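Local coordinates for dihydroorotase (Agrobacterium tumefaciens, PDB 2OGJ), which is a zinc-dependent amidohydrolase-family esterase that removes the acetyl group from acetyl-(R)-mandelate in vitro and hydrolyses acetyl glycolate less efficiently, at residues 142-147 against 180-185. Sequence-based numbering, arbitrary orientation.
Sequences ACNRVP and HVITGS
The amide of Asn144 meets Val181 and Ile182 at its oxygen end. Val181 CG1 lies over one face of the Asn144 amide, toward its oxygen, 3.8 Å from Asn144 OD1. Ile182 CD1 is beyond the same oxygen, 4.2 Å from Asn144 OD1. These are van der Waals contacts; OD1 also takes a weak hydrogen bond from Arg177. In Asn144, CG is anti to the carbonyl carbon (chi1 -63°), and the amide reaches nearer to the helix than CB alone would suggest. Ala142 CB covers one face of the Arg145 guanidinium, 4.0 Å above the plane. The guanidinium also makes salt bridges to Asp86 and to Glu111 of a second subunit.

Both segments belong to the TIM barrel. Segment 142-147 follows strand 128-132, and segment 180-185 follows 171-173 and the short strand 177-178; 128-132 and 171-173 are parallel neighbours, so two adjacent beta-alpha connections meet here. Segment 142-147 is a loop, turned by Arg145 N and Val146 N both bonding to Ala142 O. Segment 180-185 carries the short, weakly bonded helix 180-183.

Pro147 rests its ring against backbone carbonyls of this helix. Pro147 CB is 3.1 Å from Ile182 O, and Pro147 CG is 3.4 Å from Val181 O. The side chains also touch, with Pro147 CB 4.5 Å from Ile182 CG2. The buried Ile182 side chain comes within about 4 Å of that of the zinc ligand His208.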
ATOM      1  N   ALA A 142     -11.413 -13.392 -11.104  1.00 38.79           N
ATOM      2  CA  ALA A 142     -12.162 -12.150 -11.313  1.00 38.40           C
ATOM      3  C   ALA A 142     -11.340 -11.295 -12.270  1.00 40.16           C
ATOM      4  O   ALA A 142     -11.013 -10.152 -11.981  1.00 38.58           O
ATOM      5  CB  ALA A 142     -12.349 -11.434  -9.984  1.00 37.72           C
ATOM      6  N   CYS A 143     -11.011 -11.886 -13.414  1.00 41.87           N
ATOM      7  CA  CYS A 143     -10.188 -11.270 -14.440  1.00 42.48           C
ATOM      8  C   CYS A 143     -10.319  -9.758 -14.578  1.00 43.94           C
ATOM      9  O   CYS A 143     -11.419  -9.235 -14.771  1.00 44.32           O
ATOM     10  CB  CYS A 143     -10.466 -11.953 -15.771  1.00 42.74           C
ATOM     11  SG  CYS A 143      -9.408 -11.405 -17.085  1.00 42.83           S
ATOM     12  N   ASN A 144      -9.181  -9.068 -14.467  1.00 43.93           N
ATOM     13  CA  ASN A 144      -9.108  -7.613 -14.565  1.00 44.94           C
ATOM     14  C   ASN A 144      -9.850  -6.828 -13.470  1.00 45.05           C
ATOM     15  O   ASN A 144      -9.644  -5.628 -13.323  1.00 47.50           O
ATOM     16  CB  ASN A 144      -9.580  -7.138 -15.947  1.00 45.53           C
ATOM     17  CG  ASN A 144      -8.707  -7.654 -17.071  1.00 45.95           C
ATOM     18  OD1 ASN A 144      -7.523  -7.887 -16.891  1.00 50.30           O
ATOM     19  ND2 ASN A 144      -9.288  -7.823 -18.244  1.00 48.15           N
ATOM     20  N   ARG A 145     -10.716  -7.486 -12.710  1.00 44.36           N
ATOM     21  CA  ARG A 145     -11.447  -6.804 -11.649  1.00 42.02           C
ATOM     22  C   ARG A 145     -10.658  -6.866 -10.341  1.00 41.07           C
ATOM     23  O   ARG A 145     -10.684  -5.937  -9.546  1.00 38.84           O
ATOM     24  CB  ARG A 145     -12.825  -7.434 -11.481  1.00 42.91           C
ATOM     25  CG  ARG A 145     -13.700  -7.271 -12.694  1.00 45.89           C
ATOM     26  CD  ARG A 145     -15.108  -7.721 -12.412  1.00 49.50           C
ATOM     27  NE  ARG A 145     -15.252  -9.164 -12.532  1.00 49.54           N
ATOM     28  CZ  ARG A 145     -15.805  -9.933 -11.606  1.00 48.98           C
ATOM     29  NH1 ARG A 145     -16.257  -9.400 -10.478  1.00 47.15           N
ATOM     30  NH2 ARG A 145     -15.937 -11.229 -11.832  1.00 50.95           N
ATOM     31  N   VAL A 146      -9.977  -7.985 -10.126  1.00 41.18           N
ATOM     32  CA  VAL A 146      -9.136  -8.183  -8.961  1.00 40.57           C
ATOM     33  C   VAL A 146      -7.847  -8.749  -9.517  1.00 41.48           C
ATOM     34  O   VAL A 146      -7.645  -9.949  -9.525  1.00 43.68           O
ATOM     35  CB  VAL A 146      -9.741  -9.184  -7.983  1.00 39.63           C
ATOM     36  CG1 VAL A 146      -8.811  -9.352  -6.801  1.00 35.65           C
ATOM     37  CG2 VAL A 146     -11.122  -8.721  -7.544  1.00 38.74           C
ATOM     38  N   PRO A 147      -6.964  -7.881 -10.003  1.00 42.72           N
ATOM     39  CA  PRO A 147      -5.665  -8.236 -10.587  1.00 42.10           C
ATOM     40  C   PRO A 147      -4.942  -9.386  -9.867  1.00 40.92           C
ATOM     41  O   PRO A 147      -4.938  -9.467  -8.645  1.00 40.39           O
ATOM     42  CB  PRO A 147      -4.892  -6.925 -10.500  1.00 43.01           C
ATOM     43  CG  PRO A 147      -5.958  -5.910 -10.673  1.00 43.07           C
ATOM     44  CD  PRO A 147      -7.050  -6.429  -9.776  1.00 42.24           C
ATOM     45  N   HIS A 180      -0.431  -2.332 -16.752  1.00 51.38           N
ATOM     46  CA  HIS A 180      -0.848  -1.676 -15.521  1.00 50.98           C
ATOM     47  C   HIS A 180      -2.241  -2.023 -15.004  1.00 51.26           C
ATOM     48  O   HIS A 180      -2.538  -1.841 -13.811  1.00 50.32           O
ATOM     49  CB  HIS A 180      -0.620  -0.157 -15.610  1.00 48.36           C
ATOM     50  CG  HIS A 180      -1.611   0.584 -16.444  1.00 47.28           C
ATOM     51  ND1 HIS A 180      -2.942   0.690 -16.100  1.00 47.09           N
ATOM     52  CD2 HIS A 180      -1.443   1.360 -17.541  1.00 45.72           C
ATOM     53  CE1 HIS A 180      -3.548   1.503 -16.948  1.00 48.16           C
ATOM     54  NE2 HIS A 180      -2.661   1.924 -17.832  1.00 46.34           N
ATOM     55  N   VAL A 181      -3.074  -2.567 -15.881  1.00 51.36           N
ATOM     56  CA  VAL A 181      -4.405  -2.969 -15.467  1.00 51.49           C
ATOM     57  C   VAL A 181      -4.257  -4.141 -14.508  1.00 52.32           C
ATOM     58  O   VAL A 181      -5.056  -4.291 -13.579  1.00 52.92           O
ATOM     59  CB  VAL A 181      -5.254  -3.382 -16.679  1.00 51.70           C
ATOM     60  CG1 VAL A 181      -6.364  -4.365 -16.270  1.00 49.17           C
ATOM     61  CG2 VAL A 181      -5.851  -2.132 -17.308  1.00 50.82           C
ATOM     62  N   ILE A 182      -3.224  -4.956 -14.725  1.00 51.85           N
ATOM     63  CA  ILE A 182      -2.975  -6.114 -13.877  1.00 52.48           C
ATOM     64  C   ILE A 182      -1.912  -5.794 -12.827  1.00 54.22           C
ATOM     65  O   ILE A 182      -2.186  -5.803 -11.623  1.00 54.78           O
ATOM     66  CB  ILE A 182      -2.459  -7.348 -14.677  1.00 51.12           C
ATOM     67  CG1 ILE A 182      -3.461  -7.775 -15.757  1.00 51.51           C
ATOM     68  CG2 ILE A 182      -2.183  -8.496 -13.711  1.00 48.40           C
ATOM     69  CD1 ILE A 182      -3.418  -6.925 -17.032  1.00 48.51           C
ATOM     70  N   THR A 183      -0.696  -5.514 -13.295  1.00 54.45           N
ATOM     71  CA  THR A 183       0.409  -5.235 -12.401  1.00 53.40           C
ATOM     72  C   THR A 183       0.429  -3.833 -11.828  1.00 52.28           C
ATOM     73  O   THR A 183       1.300  -3.508 -11.030  1.00 51.20           O
ATOM     74  CB  THR A 183       1.758  -5.550 -13.075  1.00 54.21           C
ATOM     75  OG1 THR A 183       1.807  -4.976 -14.383  1.00 54.89           O
ATOM     76  CG2 THR A 183       1.932  -7.044 -13.187  1.00 55.26           C
ATOM     77  N   GLY A 184      -0.528  -3.001 -12.220  1.00 52.02           N
ATOM     78  CA  GLY A 184      -0.575  -1.655 -11.672  1.00 53.56           C
ATOM     79  C   GLY A 184       0.659  -0.775 -11.818  1.00 54.54           C
ATOM     80  O   GLY A 184       0.997  -0.345 -12.926  1.00 54.40           O
ATOM     81  N   SER A 185       1.339  -0.498 -10.705  1.00 54.43           N
ATOM     82  CA  SER A 185       2.507   0.372 -10.747  1.00 53.90           C
ATOM     83  C   SER A 185       3.896  -0.244 -10.689  1.00 54.19           C
ATOM     84  O   SER A 185       4.860   0.473 -10.943  1.00 55.01           O
ATOM     85  CB  SER A 185       2.417   1.444  -9.647  1.00 54.02           C
ATOM     86  OG  SER A 185       1.402   2.406  -9.899  1.00 51.71           O
TER